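Local coordinates for protein cytochrome c-550 (Paracoccus denitrificans, PDB 1COT) that binds heme c covalently and, as a small soluble c-type cytochrome, probably carries electrons between redox partners, at residues K16-I21 with G33-N38; Q22-T27 with N38-V43; I77-D82 with T98-K103. All coordinates share one frame; numbering follows the deposited sequence.

Contact 1 of 3, residues K16-I21 with G33-N38; sequences KACHMI and GKTGPN. With HEC (heme c), chain B.
His19 turns its ring toward Pro37 and the heme because CG lies anti to the carbonyl carbon (chi1 -68°) and the imidazole is swung well round (chi2 -71°), which sends ND1 to the 33-38 loop and NE2 to the metal. His19 NE2 ligates the iron at 1.9 Å from HEC FE. On the other side of the ring, His19 ND1 donates to Pro37 O at 2.7 Å, nearly straight and on a lone pair in the carbonyl plane; with this acceptor also close to the ring plane, the bond fixes the rotation of the imidazole and would probably make it a stronger electron donor to iron. Pro37 CD packs 3.5 Å from His19 CE1. Beside it, Cys18 O takes the N-H of Gly36 at 2.6 Å, and Cys18 SG is bonded to HEC CAC. Farther out, Gly33 N donates to Lys16 O, while a water links Met20 N with Gly33 O and Gly36 O. The Met20 side chain crosses that of Asn38, whose polar end is bonded to Gln22, at about a right angle. Cys18 and His19 complete, with Cys15, the CXXCH heme-attachment motif, and the 33-38 loop backs the histidine on the proximal side of a class I cytochrome c pocket.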
loop_
_atom_site.group_PDB
_atom_site.type_symbol
_atom_site.label_atom_id
_atom_site.label_comp_id
_atom_site.label_asym_id
_atom_site.label_seq_id
_atom_site.Cartn_x
_atom_site.Cartn_y
_atom_site.Cartn_z
ATOM N N LYS A 16 -4.603 9.319 -3.952
ATOM C CA LYS A 16 -5.922 9.189 -4.496
ATOM C C LYS A 16 -6.148 9.053 -5.986
ATOM O O LYS A 16 -7.153 8.491 -6.425
ATOM C CB LYS A 16 -6.967 9.883 -3.680
ATOM C CG LYS A 16 -7.155 11.329 -4.095
ATOM C CD LYS A 16 -8.115 11.992 -3.143
ATOM C CE LYS A 16 -8.709 13.259 -3.714
ATOM N NZ LYS A 16 -9.588 13.961 -2.771
ATOM N N ALA A 17 -5.203 9.565 -6.752
ATOM C CA ALA A 17 -5.293 9.482 -8.192
ATOM C C ALA A 17 -5.316 8.015 -8.627
ATOM O O ALA A 17 -5.863 7.679 -9.676
ATOM C CB ALA A 17 -4.126 10.209 -8.843
ATOM N N CYS A 18 -4.685 7.126 -7.855
ATOM C CA CYS A 18 -4.620 5.709 -8.200
ATOM C C CYS A 18 -5.238 4.760 -7.203
ATOM O O CYS A 18 -5.397 3.586 -7.501
ATOM C CB CYS A 18 -3.140 5.320 -8.250
ATOM S SG CYS A 18 -2.273 6.406 -9.405
ATOM N N HIS A 19 -5.541 5.260 -6.011
ATOM C CA HIS A 19 -6.097 4.407 -4.983
ATOM C C HIS A 19 -7.311 4.996 -4.281
ATOM O O HIS A 19 -7.302 6.149 -3.874
ATOM C CB HIS A 19 -5.010 4.274 -3.878
ATOM C CG HIS A 19 -3.754 3.528 -4.217
ATOM N ND1 HIS A 19 -3.750 2.154 -4.382
ATOM C CD2 HIS A 19 -2.475 3.961 -4.391
ATOM C CE1 HIS A 19 -2.506 1.781 -4.647
ATOM N NE2 HIS A 19 -1.716 2.846 -4.668
ATOM N N MET A 20 -8.299 4.156 -4.047
ATOM C CA MET A 20 -9.459 4.600 -3.322
ATOM C C MET A 20 -9.396 3.870 -1.981
ATOM O O MET A 20 -8.547 3.003 -1.769
ATOM C CB MET A 20 -10.722 4.161 -4.081
ATOM C CG MET A 20 -10.935 2.650 -4.006
ATOM S SD MET A 20 -12.428 2.056 -4.847
ATOM C CE MET A 20 -11.969 2.343 -6.575
ATOM N N ILE A 21 -10.296 4.216 -1.081
ATOM C CA ILE A 21 -10.414 3.571 0.217
ATOM C C ILE A 21 -11.913 3.255 0.247
ATOM O O ILE A 21 -12.716 4.159 0.462
ATOM C CB ILE A 21 -9.961 4.416 1.418
ATOM C CG1 ILE A 21 -8.450 4.654 1.292
ATOM C CG2 ILE A 21 -10.249 3.661 2.715
ATOM C CD1 ILE A 21 -7.878 5.408 2.491
ATOM N N GLY A 33 -8.970 6.687 -7.742
ATOM C CA GLY A 33 -8.834 5.929 -8.965
ATOM C C GLY A 33 -8.702 4.445 -8.700
ATOM O O GLY A 33 -8.691 3.945 -7.567
ATOM N N LYS A 34 -8.596 3.765 -9.826
ATOM C CA LYS A 34 -8.471 2.336 -9.820
ATOM C C LYS A 34 -7.173 1.783 -10.397
ATOM O O LYS A 34 -7.032 0.574 -10.551
ATOM C CB LYS A 34 -9.725 1.686 -10.364
ATOM C CG LYS A 34 -10.396 2.501 -11.456
ATOM C CD LYS A 34 -11.588 1.763 -12.041
ATOM C CE LYS A 34 -12.892 2.038 -11.297
ATOM N NZ LYS A 34 -13.466 0.879 -10.576
ATOM N N THR A 35 -6.209 2.656 -10.690
ATOM C CA THR A 35 -4.935 2.221 -11.223
ATOM C C THR A 35 -4.266 1.298 -10.215
ATOM O O THR A 35 -3.581 0.342 -10.575
ATOM C CB THR A 35 -4.042 3.459 -11.374
ATOM O OG1 THR A 35 -4.685 4.412 -12.206
ATOM C CG2 THR A 35 -2.662 3.099 -11.914
ATOM N N GLY A 36 -4.466 1.618 -8.939
ATOM C CA GLY A 36 -3.899 0.831 -7.868
ATOM C C GLY A 36 -5.047 0.168 -7.113
ATOM O O GLY A 36 -6.215 0.493 -7.315
ATOM N N PRO A 37 -4.689 -0.760 -6.243
ATOM C CA PRO A 37 -5.674 -1.481 -5.445
ATOM C C PRO A 37 -6.337 -0.625 -4.378
ATOM O O PRO A 37 -5.802 0.407 -3.954
ATOM C CB PRO A 37 -4.887 -2.559 -4.675
ATOM C CG PRO A 37 -3.440 -2.507 -5.144
ATOM C CD PRO A 37 -3.322 -1.335 -6.104
ATOM N N ASN A 38 -7.512 -1.074 -3.928
ATOM C CA ASN A 38 -8.259 -0.401 -2.879
ATOM C C ASN A 38 -7.392 -0.531 -1.622
ATOM O O ASN A 38 -6.887 -1.616 -1.332
ATOM C CB ASN A 38 -9.567 -1.183 -2.704
ATOM C CG ASN A 38 -10.485 -0.647 -1.638
ATOM O OD1 ASN A 38 -10.188 0.322 -0.925
ATOM N ND2 ASN A 38 -11.630 -1.303 -1.531
HETATM FE FE HEC B . 0.209 2.822 -4.748
HETATM C CHA HEC B . 0.234 -0.534 -4.914
HETATM C CHB HEC B . 0.378 2.686 -1.393
HETATM C CHC HEC B . 0.191 6.215 -4.582
HETATM C CHD HEC B . -0.095 3.019 -8.111
HETATM N NA HEC B . 0.305 1.386 -3.407
HETATM C C1A HEC B . 0.293 0.025 -3.692
HETATM C C2A HEC B . 0.361 -0.717 -2.453
HETATM C C3A HEC B . 0.404 0.171 -1.443
HETATM C C4A HEC B . 0.364 1.468 -2.040
HETATM C CMA HEC B . 0.488 -0.101 0.041
HETATM C CAA HEC B . 0.383 -2.218 -2.353
HETATM C CBA HEC B . -1.058 -2.723 -2.185
HETATM C CGA HEC B . -1.237 -4.228 -1.959
HETATM O O1A HEC B . -2.359 -4.564 -2.220
HETATM O O2A HEC B . -0.398 -5.002 -1.569
HETATM N NB HEC B . 0.292 4.177 -3.323
HETATM C C1B HEC B . 0.299 3.894 -1.992
HETATM C C2B HEC B . 0.303 5.131 -1.274
HETATM C C3B HEC B . 0.264 6.098 -2.176
HETATM C C4B HEC B . 0.265 5.504 -3.442
HETATM C CMB HEC B . 0.374 5.212 0.262
HETATM C CAB HEC B . 0.368 7.545 -1.903
HETATM C CBB HEC B . 1.524 8.127 -1.141
HETATM N NC HEC B . 0.103 4.294 -6.025
HETATM C C1C HEC B . 0.091 5.645 -5.800
HETATM C C2C HEC B . -0.044 6.370 -7.046
HETATM C C3C HEC B . -0.138 5.455 -8.035
HETATM C C4C HEC B . -0.063 4.177 -7.397
HETATM C CMC HEC B . -0.069 7.889 -7.177
HETATM C CAC HEC B . -0.310 5.649 -9.517
HETATM C CBC HEC B . 0.224 6.749 -10.379
HETATM N ND HEC B . 0.128 1.504 -6.232
HETATM C C1D HEC B . -0.015 1.794 -7.564
HETATM C C2D HEC B . -0.062 0.551 -8.312
HETATM C C3D HEC B . 0.014 -0.426 -7.387
HETATM C C4D HEC B . 0.150 0.161 -6.103
HETATM C CMD HEC B . -0.172 0.417 -9.814
HETATM C CAD HEC B . 0.112 -1.877 -7.657
HETATM C CBD HEC B . 1.655 -2.110 -7.649
HETATM C CGD HEC B . 2.173 -3.343 -8.288
HETATM O O1D HEC B . 1.481 -4.239 -8.710
HETATM O O2D HEC B . 3.428 -3.412 -8.344
HETATM O O HOH W 1 -8.202 1.783 -6.082
#

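Contact 2 of 3, residues Q22-T27 with N38-V43; sequences QAPDGT and NLYGVV
The carboxamide of Asn38 lies against the backbone of Gln22 and grips both its polar atoms, while the neighbouring Tyr40 presents a ring face to Ala23 and Pro24. Asn38 ND2 donates to Gln22 O at 2.8 Å, almost straight, with the carbonyl oxygen close to the amide plane and the N-H directed at one of its lone pairs. In return Gln22 N donates to Asn38 OD1 at 2.9 Å, tilted out of the amide's plane. Asn38 OD1 also accepts from Tyr40 N at 3.0 Å, from the opposite face, so three bonds fix the rotation of the carboxamide and leave little doubt which end is oxygen. The bond to Tyr40 N closes an Asx turn, which leads into the type II beta turn from Leu39 to Val42; Gly41 has the positive phi that such a turn favours. On the facing segment, a type I turn runs from Ala23 to Gly26, and the two turns meet through the tyrosine. With CG of Tyr40 anti to its own N (chi1 170°), the ring reaches toward the Ala23-Gly26 turn. Ala23 CA sits over the face 4.0 Å from the Tyr40 ring centroid, and Pro24 CD over the same face at 3.8 Å, both CH-pi contacts displaced toward the rim. The pyrrolidine crosses the tyrosine side chain at about a right angle, Pro24 CD lying 3.4 Å from Tyr40 CE1. Gln22 O also packs 3.2 Å from Tyr40 CB. Gln22 CB lies against the Asn38 amide, while its extended chain carries NE2 to a hydrogen bond with Asp28; Ile29 and Pro120 also touch the tyrosine.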
loop_
_atom_site.group_PDB
_atom_site.type_symbol
_atom_site.label_atom_id
_atom_site.label_comp_id
_atom_site.label_asym_id
_atom_site.label_seq_id
_atom_site.Cartn_x
_atom_site.Cartn_y
_atom_site.Cartn_z
ATOM N N GLN A 22 -12.321 2.015 -0.018
ATOM C CA GLN A 22 -13.733 1.651 -0.033
ATOM C C GLN A 22 -13.978 0.415 0.805
ATOM O O GLN A 22 -13.303 -0.606 0.649
ATOM C CB GLN A 22 -14.194 1.398 -1.472
ATOM C CG GLN A 22 -15.704 1.149 -1.644
ATOM C CD GLN A 22 -15.945 0.751 -3.085
ATOM O OE1 GLN A 22 -15.779 -0.419 -3.451
ATOM N NE2 GLN A 22 -16.298 1.730 -3.916
ATOM N N ALA A 23 -14.947 0.552 1.705
ATOM C CA ALA A 23 -15.323 -0.505 2.612
ATOM C C ALA A 23 -15.899 -1.660 1.831
ATOM O O ALA A 23 -16.388 -1.501 0.712
ATOM C CB ALA A 23 -16.267 0.018 3.680
ATOM N N PRO A 24 -15.811 -2.825 2.451
ATOM C CA PRO A 24 -16.295 -4.041 1.843
ATOM C C PRO A 24 -17.744 -3.969 1.416
ATOM O O PRO A 24 -18.145 -4.612 0.444
ATOM C CB PRO A 24 -15.935 -5.204 2.769
ATOM C CG PRO A 24 -14.973 -4.625 3.798
ATOM C CD PRO A 24 -15.092 -3.104 3.722
ATOM N N ASP A 25 -18.519 -3.152 2.127
ATOM C CA ASP A 25 -19.921 -2.961 1.827
ATOM C C ASP A 25 -20.085 -2.040 0.626
ATOM O O ASP A 25 -21.210 -1.747 0.217
ATOM C CB ASP A 25 -20.690 -2.385 3.040
ATOM C CG ASP A 25 -20.499 -0.908 3.289
ATOM O OD1 ASP A 25 -19.367 -0.462 2.809
ATOM O OD2 ASP A 25 -21.296 -0.213 3.887
ATOM N N GLY A 26 -18.982 -1.535 0.072
ATOM C CA GLY A 26 -19.070 -0.630 -1.063
ATOM C C GLY A 26 -19.075 0.837 -0.636
ATOM O O GLY A 26 -19.100 1.722 -1.487
ATOM N N THR A 27 -19.040 1.127 0.668
ATOM C CA THR A 27 -19.032 2.521 1.114
ATOM C C THR A 27 -17.728 3.217 0.789
ATOM O O THR A 27 -16.657 2.771 1.192
ATOM C CB THR A 27 -19.267 2.693 2.633
ATOM O OG1 THR A 27 -20.454 2.033 3.012
ATOM C CG2 THR A 27 -19.370 4.169 3.009
ATOM N N ASN A 38 -7.512 -1.074 -3.928
ATOM C CA ASN A 38 -8.259 -0.401 -2.879
ATOM C C ASN A 38 -7.392 -0.531 -1.622
ATOM O O ASN A 38 -6.887 -1.616 -1.332
ATOM C CB ASN A 38 -9.567 -1.183 -2.704
ATOM C CG ASN A 38 -10.485 -0.647 -1.638
ATOM O OD1 ASN A 38 -10.188 0.322 -0.925
ATOM N ND2 ASN A 38 -11.630 -1.303 -1.531
ATOM N N LEU A 39 -7.211 0.563 -0.879
ATOM C CA LEU A 39 -6.399 0.575 0.333
ATOM C C LEU A 39 -7.145 0.365 1.631
ATOM O O LEU A 39 -6.527 0.324 2.691
ATOM C CB LEU A 39 -5.355 1.713 0.370
ATOM C CG LEU A 39 -4.418 1.675 -0.842
ATOM C CD1 LEU A 39 -3.489 2.887 -0.823
ATOM C CD2 LEU A 39 -3.596 0.392 -0.832
ATOM N N TYR A 40 -8.463 0.223 1.548
ATOM C CA TYR A 40 -9.208 -0.005 2.767
ATOM C C TYR A 40 -8.677 -1.331 3.301
ATOM O O TYR A 40 -8.494 -2.284 2.543
ATOM C CB TYR A 40 -10.690 -0.248 2.439
ATOM C CG TYR A 40 -11.385 -0.717 3.692
ATOM C CD1 TYR A 40 -11.460 -2.066 4.051
ATOM C CD2 TYR A 40 -11.977 0.217 4.542
ATOM C CE1 TYR A 40 -12.061 -2.534 5.218
ATOM C CE2 TYR A 40 -12.596 -0.224 5.706
ATOM C CZ TYR A 40 -12.647 -1.576 6.043
ATOM O OH TYR A 40 -13.274 -1.967 7.199
ATOM N N GLY A 41 -8.431 -1.367 4.613
ATOM C CA GLY A 41 -7.934 -2.542 5.302
ATOM C C GLY A 41 -6.572 -3.026 4.836
ATOM O O GLY A 41 -6.256 -4.210 4.983
ATOM N N VAL A 42 -5.742 -2.141 4.277
ATOM C CA VAL A 42 -4.428 -2.589 3.814
ATOM C C VAL A 42 -3.513 -3.024 4.941
ATOM O O VAL A 42 -2.718 -3.951 4.793
ATOM C CB VAL A 42 -3.718 -1.614 2.861
ATOM C CG1 VAL A 42 -3.377 -0.309 3.585
ATOM C CG2 VAL A 42 -2.480 -2.231 2.238
ATOM N N VAL A 43 -3.621 -2.361 6.091
ATOM C CA VAL A 43 -2.761 -2.764 7.191
ATOM C C VAL A 43 -3.233 -4.106 7.708
ATOM O O VAL A 43 -4.403 -4.268 8.062
ATOM C CB VAL A 43 -2.736 -1.730 8.312
ATOM C CG1 VAL A 43 -1.719 -2.116 9.381
ATOM C CG2 VAL A 43 -2.433 -0.346 7.749
#

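Contact 3 of 3, residues I77-D82 with T98-K103; sequences IEYVTD and TKMTFK. With HEC (heme c), chain B.
Tyr79 and Met100 meet beside the heme in the close-packed half of this contact. Met100 SD ligates the iron at 2.4 Å from HEC FE; CG anti to the backbone N (chi1 -174°) carries the thioether to the metal. Met100 SD lies obliquely to the Tyr79 ring, 5.1 Å from its centroid, a Met-aromatic contact, and Met100 CE is 4.3 Å from Tyr79 CE2. Tyr79 CE2 rests 3.6 Å from HEC C3A, Val80 CG1 packs on HEC CMB, and Phe102 lays a face over HEC CMC. A water in the plane of the tyrosine ring joins Tyr79 OH to Thr98 OG1 and the propionate oxygen HEC O2D, which also accepts from Lys99 N. A leucine in place of Tyr79 would probably leave this water without one of its partners and open a gap beside the methionine thioether. The other end is looser: Asp82 and the aliphatic part of exposed Lys103 run side by side, but Asp82 OD2 and Lys103 NZ stay 5.5 Å apart, and Asp82 OD1 instead caps helix 83-91 at Lys84 N. Helix 73-81 touches the methionine loop and, through Ile77 and Val80, helix 108-117, while Pro83 of helix 83-91 packs on Thr98 and Met100.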
loop_
_atom_site.group_PDB
_atom_site.type_symbol
_atom_site.label_atom_id
_atom_site.label_comp_id
_atom_site.label_asym_id
_atom_site.label_seq_id
_atom_site.Cartn_x
_atom_site.Cartn_y
_atom_site.Cartn_z
ATOM N N ILE A 77 5.615 1.962 5.455
ATOM C CA ILE A 77 6.399 3.172 5.406
ATOM C C ILE A 77 7.593 2.956 4.495
ATOM O O ILE A 77 7.923 3.799 3.659
ATOM C CB ILE A 77 6.856 3.469 6.823
ATOM C CG1 ILE A 77 5.694 4.123 7.567
ATOM C CG2 ILE A 77 8.070 4.387 6.811
ATOM C CD1 ILE A 77 5.951 4.196 9.071
ATOM N N GLU A 78 8.245 1.807 4.649
ATOM C CA GLU A 78 9.394 1.530 3.822
ATOM C C GLU A 78 9.056 1.450 2.338
ATOM O O GLU A 78 9.684 2.093 1.494
ATOM C CB GLU A 78 10.133 0.299 4.341
ATOM C CG GLU A 78 11.538 0.139 3.743
ATOM C CD GLU A 78 12.144 -1.128 4.266
ATOM O OE1 GLU A 78 11.638 -1.789 5.161
ATOM O OE2 GLU A 78 13.261 -1.463 3.668
ATOM N N TYR A 79 8.029 0.680 2.023
ATOM C CA TYR A 79 7.589 0.518 0.652
ATOM C C TYR A 79 7.176 1.819 -0.040
ATOM O O TYR A 79 7.589 2.077 -1.177
ATOM C CB TYR A 79 6.418 -0.464 0.663
ATOM C CG TYR A 79 5.752 -0.636 -0.675
ATOM C CD1 TYR A 79 6.304 -1.507 -1.613
ATOM C CD2 TYR A 79 4.570 0.048 -0.979
ATOM C CE1 TYR A 79 5.663 -1.657 -2.845
ATOM C CE2 TYR A 79 3.912 -0.090 -2.206
ATOM C CZ TYR A 79 4.483 -0.963 -3.132
ATOM O OH TYR A 79 3.869 -1.128 -4.343
ATOM N N VAL A 80 6.354 2.655 0.611
ATOM C CA VAL A 80 5.915 3.904 -0.026
ATOM C C VAL A 80 7.048 4.879 -0.209
ATOM O O VAL A 80 6.936 5.821 -0.996
ATOM C CB VAL A 80 4.699 4.606 0.561
ATOM C CG1 VAL A 80 3.543 3.639 0.748
ATOM C CG2 VAL A 80 5.027 5.273 1.900
ATOM N N THR A 81 8.125 4.662 0.530
ATOM C CA THR A 81 9.260 5.542 0.397
ATOM C C THR A 81 9.767 5.409 -1.038
ATOM O O THR A 81 10.098 6.392 -1.694
ATOM C CB THR A 81 10.372 5.190 1.397
ATOM O OG1 THR A 81 9.871 5.343 2.708
ATOM C CG2 THR A 81 11.550 6.131 1.182
ATOM N N ASP A 82 9.805 4.176 -1.526
ATOM C CA ASP A 82 10.245 3.869 -2.873
ATOM C C ASP A 82 10.071 2.382 -3.072
ATOM O O ASP A 82 10.854 1.573 -2.583
ATOM C CB ASP A 82 11.703 4.254 -3.173
ATOM C CG ASP A 82 12.078 4.136 -4.624
ATOM O OD1 ASP A 82 11.221 3.496 -5.384
ATOM O OD2 ASP A 82 13.109 4.599 -5.059
ATOM N N THR A 98 8.085 -2.995 -10.618
ATOM C CA THR A 98 7.046 -2.401 -9.823
ATOM C C THR A 98 6.044 -1.705 -10.728
ATOM O O THR A 98 6.444 -1.079 -11.707
ATOM C CB THR A 98 7.647 -1.352 -8.849
ATOM O OG1 THR A 98 6.619 -0.824 -8.036
ATOM C CG2 THR A 98 8.295 -0.216 -9.623
ATOM N N LYS A 99 4.745 -1.798 -10.440
ATOM C CA LYS A 99 3.774 -1.091 -11.267
ATOM C C LYS A 99 3.555 0.294 -10.659
ATOM O O LYS A 99 2.971 1.174 -11.273
ATOM C CB LYS A 99 2.436 -1.789 -11.379
ATOM C CG LYS A 99 2.386 -2.947 -12.375
ATOM C CD LYS A 99 0.955 -3.424 -12.542
ATOM C CE LYS A 99 0.528 -3.741 -13.966
ATOM N NZ LYS A 99 -0.926 -3.988 -14.073
ATOM N N MET A 100 3.986 0.441 -9.402
ATOM C CA MET A 100 3.873 1.689 -8.656
ATOM C C MET A 100 5.239 2.346 -8.626
ATOM O O MET A 100 6.135 1.901 -7.913
ATOM C CB MET A 100 3.404 1.473 -7.209
ATOM C CG MET A 100 3.162 2.799 -6.507
ATOM S SD MET A 100 2.547 2.529 -4.830
ATOM C CE MET A 100 3.408 3.816 -3.891
ATOM N N THR A 101 5.407 3.411 -9.406
ATOM C CA THR A 101 6.676 4.121 -9.453
ATOM C C THR A 101 6.666 5.311 -8.506
ATOM O O THR A 101 7.698 5.915 -8.237
ATOM C CB THR A 101 6.955 4.661 -10.866
ATOM O OG1 THR A 101 5.898 5.505 -11.271
ATOM C CG2 THR A 101 7.132 3.515 -11.859
ATOM N N PHE A 102 5.486 5.660 -8.005
ATOM C CA PHE A 102 5.357 6.787 -7.103
ATOM C C PHE A 102 6.167 6.592 -5.839
ATOM O O PHE A 102 6.155 5.508 -5.254
ATOM C CB PHE A 102 3.894 6.931 -6.701
ATOM C CG PHE A 102 3.598 8.266 -6.084
ATOM C CD1 PHE A 102 3.478 9.386 -6.909
ATOM C CD2 PHE A 102 3.431 8.358 -4.703
ATOM C CE1 PHE A 102 3.180 10.640 -6.382
ATOM C CE2 PHE A 102 3.143 9.600 -4.146
ATOM C CZ PHE A 102 3.017 10.701 -4.998
ATOM N N LYS A 103 6.860 7.642 -5.415
ATOM C CA LYS A 103 7.677 7.566 -4.222
ATOM C C LYS A 103 7.265 8.660 -3.271
ATOM O O LYS A 103 6.925 9.764 -3.692
ATOM C CB LYS A 103 9.140 7.867 -4.549
ATOM C CG LYS A 103 9.747 6.930 -5.580
ATOM C CD LYS A 103 10.971 7.514 -6.289
ATOM C CE LYS A 103 11.044 7.131 -7.745
ATOM N NZ LYS A 103 11.253 8.260 -8.656
HETATM FE FE HEC B . 0.209 2.822 -4.748
HETATM C CHA HEC B . 0.234 -0.534 -4.914
HETATM C CHB HEC B . 0.378 2.686 -1.393
HETATM C CHC HEC B . 0.191 6.215 -4.582
HETATM C CHD HEC B . -0.095 3.019 -8.111
HETATM N NA HEC B . 0.305 1.386 -3.407
HETATM C C1A HEC B . 0.293 0.025 -3.692
HETATM C C2A HEC B . 0.361 -0.717 -2.453
HETATM C C3A HEC B . 0.404 0.171 -1.443
HETATM C C4A HEC B . 0.364 1.468 -2.040
HETATM C CMA HEC B . 0.488 -0.101 0.041
HETATM C CAA HEC B . 0.383 -2.218 -2.353
HETATM C CBA HEC B . -1.058 -2.723 -2.185
HETATM C CGA HEC B . -1.237 -4.228 -1.959
HETATM O O1A HEC B . -2.359 -4.564 -2.220
HETATM O O2A HEC B . -0.398 -5.002 -1.569
HETATM N NB HEC B . 0.292 4.177 -3.323
HETATM C C1B HEC B . 0.299 3.894 -1.992
HETATM C C2B HEC B . 0.303 5.131 -1.274
HETATM C C3B HEC B . 0.264 6.098 -2.176
HETATM C C4B HEC B . 0.265 5.504 -3.442
HETATM C CMB HEC B . 0.374 5.212 0.262
HETATM C CAB HEC B . 0.368 7.545 -1.903
HETATM C CBB HEC B . 1.524 8.127 -1.141
HETATM N NC HEC B . 0.103 4.294 -6.025
HETATM C C1C HEC B . 0.091 5.645 -5.800
HETATM C C2C HEC B . -0.044 6.370 -7.046
HETATM C C3C HEC B . -0.138 5.455 -8.035
HETATM C C4C HEC B . -0.063 4.177 -7.397
HETATM C CMC HEC B . -0.069 7.889 -7.177
HETATM C CAC HEC B . -0.310 5.649 -9.517
HETATM C CBC HEC B . 0.224 6.749 -10.379
HETATM N ND HEC B . 0.128 1.504 -6.232
HETATM C C1D HEC B . -0.015 1.794 -7.564
HETATM C C2D HEC B . -0.062 0.551 -8.312
HETATM C C3D HEC B . 0.014 -0.426 -7.387
HETATM C C4D HEC B . 0.150 0.161 -6.103
HETATM C CMD HEC B . -0.172 0.417 -9.814
HETATM C CAD HEC B . 0.112 -1.877 -7.657
HETATM C CBD HEC B . 1.655 -2.110 -7.649
HETATM C CGD HEC B . 2.173 -3.343 -8.288
HETATM O O1D HEC B . 1.481 -4.239 -8.710
HETATM O O2D HEC B . 3.428 -3.412 -8.344
HETATM O O HOH W 2 5.108 -2.398 -6.276
#

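After helix 5-11 the chain enters the heme-attachment segment 16-21, and contact 1 closes the loop that returns at 33-38. The first segment of contact 2, 22-27, follows directly on 16-21 and closes on 38-43, so the two closures cross along the chain; they share Asn38 and also meet where Leu39 packs on His19. Together they tie strand 21-22 to the loop that leads on toward helix 57-65. Contact 3 comes after both and closes the stretch containing helix 83-91, joining helix 73-81 to the methionine loop. It touches contact 1 only around the heme, whose iron takes one axial ligand from each, while contact 2 lies about 20 Å away from it, centre to centre.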